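Local coordinates for heme-binding protein A / AI-2 binding protein A (PDB 6OFQ) that binds short peptides in the periplasm and probably delivers them to an ABC transporter for uptake, at residues 85-98 / 162-176. Residues are numbered along the deposited sequence; the frame is centred on the assembly and turned at random. Where two conformers were deposited one is given.
Sequences ISPDGLVYTFHLRK and YTIRFTLNGPEAPFL
Phe175 drives the edge of its ring into one face of Tyr92, a T-shaped pair with centroids 4.9 Å apart and planes at 67°, while Ile85 CG2 sits over the opposite face. The phenol is thereby sandwiched, and Leu168 CD1 comes to 3.7 Å from Tyr92 CE1. Phe175 CG stands anti to the backbone N (chi1 -168°), which brings the ring against both Tyr92 and Phe166, with CD2 over the Tyr92 face and CZ over a face of Phe166, offset toward its rim. Phe166 and Phe94 meet rim to rim with nearly perpendicular planes, and Leu176 CD1 reaches the edge of Phe94. Tyr92, Phe94 and Phe166 line one face of an antiparallel ladder between strands 91-96 and 163-168, and Phe175 packs onto it; Tyr92 with Phe166 and Phe94 with Ile164 are hydrogen-bonded pairs. In this type II periplasmic binding protein, strands 75-85 and 153-160 flank the pair within a five-stranded antiparallel sheet. Helix 116-127 packs on the same face against Ile164.

The other face is more polar. In one of its two conformers Arg165 grips Thr93 OG1 side-on with two hydrogen bonds, from NE (2.9 Å) and NH2 (3.1 Å), aided by a bend at chi3 (-74°). One water joins His95 ND1 to Thr163 OG1; His95 also bonds Asp84 through NE2, and Thr163 OG1 bonds Asp160. Beyond the strand ends, Lys98 CG lies over the Tyr162 ring, 3.8 Å from its centroid, in a CH-pi contact.

Two waters satisfy the buried Tyr92 OH, one linking it to Gly89 O and Glu172 N, the other to Ala173 O and Leu176 N. Ring packing fixes the phenol, so apolar contacts and water-mediated bonds together hold the strand pair to the turn before helix 175-178.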
loop_
_atom_site.group_PDB
_atom_site.type_symbol
_atom_site.label_atom_id
_atom_site.label_comp_id
_atom_site.label_asym_id
_atom_site.label_seq_id
_atom_site.Cartn_x
_atom_site.Cartn_y
_atom_site.Cartn_z
ATOM N N ILE A 85 9.355 -25.451 3.549
ATOM C CA ILE A 85 10.220 -24.729 2.649
ATOM C C ILE A 85 11.529 -25.491 2.580
ATOM O O ILE A 85 12.086 -25.839 3.635
ATOM C CB ILE A 85 10.529 -23.300 3.174
ATOM C CG1 ILE A 85 9.221 -22.537 3.435
ATOM C CG2 ILE A 85 11.273 -22.596 2.070
ATOM C CD1 ILE A 85 9.348 -21.198 4.124
ATOM N N SER A 86 11.959 -25.835 1.369
ATOM C CA SER A 86 13.225 -26.534 1.263
ATOM C C SER A 86 14.381 -25.655 1.732
ATOM O O SER A 86 14.346 -24.417 1.683
ATOM C CB SER A 86 13.390 -27.035 -0.154
ATOM O OG SER A 86 13.481 -25.905 -1.054
ATOM N N PRO A 87 15.472 -26.304 2.165
ATOM C CA PRO A 87 16.511 -25.551 2.850
ATOM C C PRO A 87 17.387 -24.730 1.925
ATOM O O PRO A 87 18.200 -23.930 2.447
ATOM C CB PRO A 87 17.317 -26.604 3.627
ATOM C CG PRO A 87 17.077 -27.843 2.828
ATOM C CD PRO A 87 15.666 -27.759 2.387
ATOM N N ASP A 88 17.257 -24.897 0.622
ATOM C CA ASP A 88 17.897 -24.057 -0.407
ATOM C C ASP A 88 16.983 -22.913 -0.814
ATOM O O ASP A 88 17.327 -22.135 -1.717
ATOM C CB ASP A 88 18.280 -24.911 -1.591
ATOM C CG ASP A 88 17.161 -25.747 -2.131
ATOM O OD1 ASP A 88 15.980 -25.419 -1.859
ATOM O OD2 ASP A 88 17.393 -26.790 -2.821
ATOM N N GLY A 89 15.816 -22.785 -0.214
ATOM C CA GLY A 89 14.895 -21.710 -0.560
ATOM C C GLY A 89 14.121 -21.851 -1.841
ATOM O O GLY A 89 13.491 -20.889 -2.311
ATOM N N LEU A 90 14.224 -23.001 -2.541
ATOM C CA LEU A 90 13.676 -23.131 -3.867
ATOM C C LEU A 90 12.250 -23.657 -3.960
ATOM O O LEU A 90 11.587 -23.443 -4.982
ATOM C CB LEU A 90 14.585 -23.989 -4.748
ATOM C CG LEU A 90 16.013 -23.423 -4.884
ATOM C CD1 LEU A 90 16.833 -24.427 -5.686
ATOM C CD2 LEU A 90 15.949 -22.069 -5.607
ATOM N N VAL A 91 11.836 -24.437 -2.960
ATOM C CA VAL A 91 10.556 -25.114 -3.042
ATOM C C VAL A 91 9.724 -24.825 -1.829
ATOM O O VAL A 91 10.183 -25.053 -0.714
ATOM C CB VAL A 91 10.714 -26.617 -3.279
ATOM C CG1 VAL A 91 9.348 -27.299 -3.424
ATOM C CG2 VAL A 91 11.467 -26.898 -4.526
ATOM N N TYR A 92 8.510 -24.307 -2.056
ATOM C CA TYR A 92 7.548 -24.022 -0.988
ATOM C C TYR A 92 6.296 -24.842 -1.193
ATOM O O TYR A 92 5.673 -24.735 -2.236
ATOM C CB TYR A 92 7.086 -22.547 -0.966
ATOM C CG TYR A 92 8.152 -21.552 -0.621
ATOM C CD1 TYR A 92 9.279 -21.342 -1.394
ATOM C CD2 TYR A 92 7.981 -20.712 0.477
ATOM C CE1 TYR A 92 10.209 -20.384 -1.064
ATOM C CE2 TYR A 92 8.910 -19.734 0.783
ATOM C CZ TYR A 92 10.005 -19.560 0.011
ATOM O OH TYR A 92 10.971 -18.623 0.318
ATOM N N THR A 93 5.977 -25.724 -0.243
ATOM C CA THR A 93 4.787 -26.566 -0.360
ATOM C C THR A 93 3.765 -26.145 0.710
ATOM O O THR A 93 4.084 -26.113 1.888
ATOM C CB THR A 93 5.131 -28.048 -0.136
ATOM O OG1 THR A 93 6.137 -28.458 -1.073
ATOM C CG2 THR A 93 3.933 -28.891 -0.421
ATOM N N PHE A 94 2.579 -25.751 0.227
ATOM C CA PHE A 94 1.486 -25.261 1.088
ATOM C C PHE A 94 0.367 -26.287 1.171
ATOM O O PHE A 94 -0.101 -26.801 0.158
ATOM C CB PHE A 94 0.920 -23.934 0.545
ATOM C CG PHE A 94 1.896 -22.797 0.719
ATOM C CD1 PHE A 94 1.925 -22.011 1.875
ATOM C CD2 PHE A 94 2.806 -22.503 -0.291
ATOM C CE1 PHE A 94 2.875 -21.031 2.059
ATOM C CE2 PHE A 94 3.757 -21.512 -0.145
ATOM C CZ PHE A 94 3.787 -20.816 1.048
ATOM N N HIS A 95 0.007 -26.576 2.415
ATOM C CA HIS A 95 -1.092 -27.464 2.707
ATOM C C HIS A 95 -2.320 -26.584 2.940
ATOM O O HIS A 95 -2.329 -25.803 3.881
ATOM C CB HIS A 95 -0.712 -28.313 3.951
ATOM C CG HIS A 95 0.635 -28.994 3.834
ATOM N ND1 HIS A 95 0.766 -30.115 3.046
ATOM C CD2 HIS A 95 1.901 -28.634 4.172
ATOM C CE1 HIS A 95 2.042 -30.466 2.984
ATOM N NE2 HIS A 95 2.756 -29.591 3.665
ATOM N N LEU A 96 -3.361 -26.767 2.145
ATOM C CA LEU A 96 -4.474 -25.851 2.099
ATOM C C LEU A 96 -5.499 -26.286 3.141
ATOM O O LEU A 96 -5.721 -27.508 3.405
ATOM C CB LEU A 96 -5.043 -25.759 0.706
ATOM C CG LEU A 96 -4.105 -25.380 -0.442
ATOM C CD1 LEU A 96 -4.892 -25.272 -1.705
ATOM C CD2 LEU A 96 -3.386 -24.064 -0.125
ATOM N N ARG A 97 -6.142 -25.287 3.741
ATOM C CA ARG A 97 -7.244 -25.486 4.666
ATOM C C ARG A 97 -8.450 -26.091 3.951
ATOM O O ARG A 97 -8.786 -25.637 2.838
ATOM C CB ARG A 97 -7.667 -24.104 5.236
ATOM C CG ARG A 97 -8.518 -24.165 6.495
ATOM C CD ARG A 97 -8.724 -22.726 6.995
ATOM N NE ARG A 97 -7.474 -22.134 7.466
ATOM C CZ ARG A 97 -6.947 -22.231 8.673
ATOM N NH1 ARG A 97 -7.470 -22.979 9.646
ATOM N NH2 ARG A 97 -5.748 -21.670 8.917
ATOM N N LYS A 98 -9.029 -27.128 4.555
ATOM C CA LYS A 98 -10.220 -27.786 4.011
ATOM C C LYS A 98 -11.462 -27.209 4.655
ATOM O O LYS A 98 -11.459 -26.704 5.775
ATOM C CB LYS A 98 -10.097 -29.288 4.311
ATOM C CG LYS A 98 -8.901 -29.956 3.625
ATOM C CD LYS A 98 -8.965 -31.457 3.925
ATOM C CE LYS A 98 -7.764 -32.166 3.344
ATOM N NZ LYS A 98 -7.982 -33.616 3.561
ATOM N N TYR A 162 -5.732 -30.049 -2.290
ATOM C CA TYR A 162 -5.457 -29.271 -1.090
ATOM C C TYR A 162 -3.964 -29.044 -0.883
ATOM O O TYR A 162 -3.528 -28.754 0.210
ATOM C CB TYR A 162 -6.079 -29.883 0.174
ATOM C CG TYR A 162 -7.560 -29.953 0.028
ATOM C CD1 TYR A 162 -8.384 -28.827 0.088
ATOM C CD2 TYR A 162 -8.134 -31.207 -0.209
ATOM C CE1 TYR A 162 -9.768 -28.956 -0.051
ATOM C CE2 TYR A 162 -9.509 -31.332 -0.319
ATOM C CZ TYR A 162 -10.296 -30.207 -0.260
ATOM O OH TYR A 162 -11.663 -30.438 -0.340
ATOM N N THR A 163 -3.216 -29.097 -1.981
ATOM C CA THR A 163 -1.735 -28.939 -1.887
ATOM C C THR A 163 -1.209 -28.175 -3.098
ATOM O O THR A 163 -1.379 -28.568 -4.247
ATOM C CB THR A 163 -1.009 -30.324 -1.779
ATOM O OG1 THR A 163 -1.671 -31.133 -0.815
ATOM C CG2 THR A 163 0.464 -30.131 -1.377
ATOM N N ILE A 164 -0.521 -27.062 -2.789
ATOM C CA ILE A 164 0.112 -26.233 -3.778
ATOM C C ILE A 164 1.626 -26.190 -3.586
ATOM O O ILE A 164 2.099 -25.998 -2.478
ATOM C CB ILE A 164 -0.474 -24.783 -3.740
ATOM C CG1 ILE A 164 -1.919 -24.735 -4.321
ATOM C CG2 ILE A 164 0.449 -23.843 -4.485
ATOM C CD1 ILE A 164 -1.947 -24.712 -5.828
ATOM N N ARG A 165 2.374 -26.406 -4.657
ATOM C CA ARG A 165 3.845 -26.337 -4.591
ATOM C C ARG A 165 4.374 -25.276 -5.547
ATOM O O ARG A 165 4.062 -25.297 -6.739
ATOM C CB ARG A 165 4.477 -27.677 -4.961
ATOM C CG ARG A 165 5.997 -27.619 -4.974
ATOM C CD ARG A 165 6.620 -29.006 -5.019
ATOM N NE ARG A 165 6.473 -29.638 -3.697
ATOM C CZ ARG A 165 6.606 -30.941 -3.421
ATOM N NH1 ARG A 165 6.814 -31.848 -4.359
ATOM N NH2 ARG A 165 6.441 -31.353 -2.195
ATOM N N PHE A 166 5.124 -24.318 -5.011
ATOM C CA PHE A 166 5.852 -23.331 -5.784
ATOM C C PHE A 166 7.289 -23.736 -5.884
ATOM O O PHE A 166 7.867 -24.178 -4.866
ATOM C CB PHE A 166 5.841 -21.953 -5.068
ATOM C CG PHE A 166 4.501 -21.287 -4.957
ATOM C CD1 PHE A 166 4.046 -20.385 -5.927
ATOM C CD2 PHE A 166 3.740 -21.514 -3.847
ATOM C CE1 PHE A 166 2.810 -19.765 -5.792
ATOM C CE2 PHE A 166 2.519 -20.885 -3.680
ATOM C CZ PHE A 166 2.052 -20.051 -4.677
ATOM N N THR A 167 7.815 -23.692 -7.099
ATOM C CA THR A 167 9.256 -23.807 -7.276
ATOM C C THR A 167 9.755 -22.492 -7.812
ATOM O O THR A 167 9.180 -21.931 -8.758
ATOM C CB THR A 167 9.563 -24.950 -8.281
ATOM O OG1 THR A 167 8.961 -26.160 -7.779
ATOM C CG2 THR A 167 11.081 -25.089 -8.446
ATOM N N LEU A 168 10.821 -22.009 -7.192
ATOM C CA LEU A 168 11.383 -20.690 -7.565
ATOM C C LEU A 168 12.600 -20.816 -8.458
ATOM O O LEU A 168 13.290 -21.838 -8.449
ATOM C CB LEU A 168 11.708 -19.886 -6.332
ATOM C CG LEU A 168 10.657 -19.662 -5.285
ATOM C CD1 LEU A 168 11.096 -18.659 -4.235
ATOM C CD2 LEU A 168 9.297 -19.322 -5.839
ATOM N N ASN A 169 12.892 -19.763 -9.232
ATOM C CA ASN A 169 14.114 -19.744 -10.006
ATOM C C ASN A 169 15.360 -19.498 -9.191
ATOM O O ASN A 169 16.475 -19.723 -9.699
ATOM C CB ASN A 169 13.980 -18.731 -11.146
ATOM C CG ASN A 169 13.067 -19.202 -12.251
ATOM O OD1 ASN A 169 13.242 -20.324 -12.756
ATOM N ND2 ASN A 169 12.116 -18.370 -12.695
ATOM N N GLY A 170 15.202 -19.011 -7.958
ATOM C CA GLY A 170 16.331 -18.714 -7.102
ATOM C C GLY A 170 15.736 -18.381 -5.736
ATOM O O GLY A 170 14.534 -18.127 -5.619
ATOM N N PRO A 171 16.541 -18.469 -4.672
ATOM C CA PRO A 171 16.008 -18.150 -3.343
ATOM C C PRO A 171 15.536 -16.696 -3.283
ATOM O O PRO A 171 16.095 -15.819 -3.922
ATOM C CB PRO A 171 17.186 -18.356 -2.391
ATOM C CG PRO A 171 18.369 -18.453 -3.266
ATOM C CD PRO A 171 17.989 -18.776 -4.638
ATOM N N GLU A 172 14.437 -16.490 -2.568
ATOM C CA GLU A 172 13.709 -15.204 -2.511
ATOM C C GLU A 172 13.277 -15.009 -1.075
ATOM O O GLU A 172 12.226 -15.440 -0.643
ATOM C CB GLU A 172 12.523 -15.251 -3.488
ATOM C CG GLU A 172 11.773 -13.939 -3.623
ATOM C CD GLU A 172 12.521 -12.841 -4.363
ATOM O OE1 GLU A 172 13.262 -13.136 -5.313
ATOM O OE2 GLU A 172 12.223 -11.679 -3.961
ATOM N N ALA A 173 14.065 -14.308 -0.272
ATOM C CA ALA A 173 13.813 -14.135 1.147
ATOM C C ALA A 173 12.419 -13.579 1.443
ATOM O O ALA A 173 11.785 -14.103 2.346
ATOM C CB ALA A 173 14.907 -13.306 1.827
ATOM N N PRO A 174 11.951 -12.579 0.704
ATOM C CA PRO A 174 10.580 -12.065 0.961
ATOM C C PRO A 174 9.435 -12.916 0.527
ATOM O O PRO A 174 8.295 -12.550 0.794
ATOM C CB PRO A 174 10.540 -10.753 0.163
ATOM C CG PRO A 174 11.951 -10.453 -0.174
ATOM C CD PRO A 174 12.668 -11.738 -0.280
ATOM N N PHE A 175 9.664 -14.067 -0.111
ATOM C CA PHE A 175 8.549 -14.762 -0.782
ATOM C C PHE A 175 7.431 -15.142 0.164
ATOM O O PHE A 175 6.258 -14.941 -0.178
ATOM C CB PHE A 175 9.083 -15.998 -1.546
ATOM C CG PHE A 175 8.087 -16.626 -2.515
ATOM C CD1 PHE A 175 7.666 -15.955 -3.642
ATOM C CD2 PHE A 175 7.455 -17.830 -2.169
ATOM C CE1 PHE A 175 6.746 -16.570 -4.479
ATOM C CE2 PHE A 175 6.517 -18.433 -2.992
ATOM C CZ PHE A 175 6.153 -17.770 -4.125
ATOM N N LEU A 176 7.713 -15.715 1.337
ATOM C CA LEU A 176 6.657 -16.121 2.230
ATOM C C LEU A 176 5.814 -14.923 2.626
ATOM O O LEU A 176 4.571 -15.008 2.562
ATOM C CB LEU A 176 7.200 -16.833 3.458
ATOM C CG LEU A 176 6.152 -17.419 4.390
ATOM C CD1 LEU A 176 5.370 -18.547 3.792
ATOM C CD2 LEU A 176 6.833 -17.828 5.690
HETATM O O HOH W 1 13.339 -18.574 -0.954
HETATM O O HOH W 2 10.450 -16.621 2.133
HETATM O O HOH W 3 -1.594 -30.922 1.926
HETATM O O HOH W 4 -4.096 -29.791 3.409
#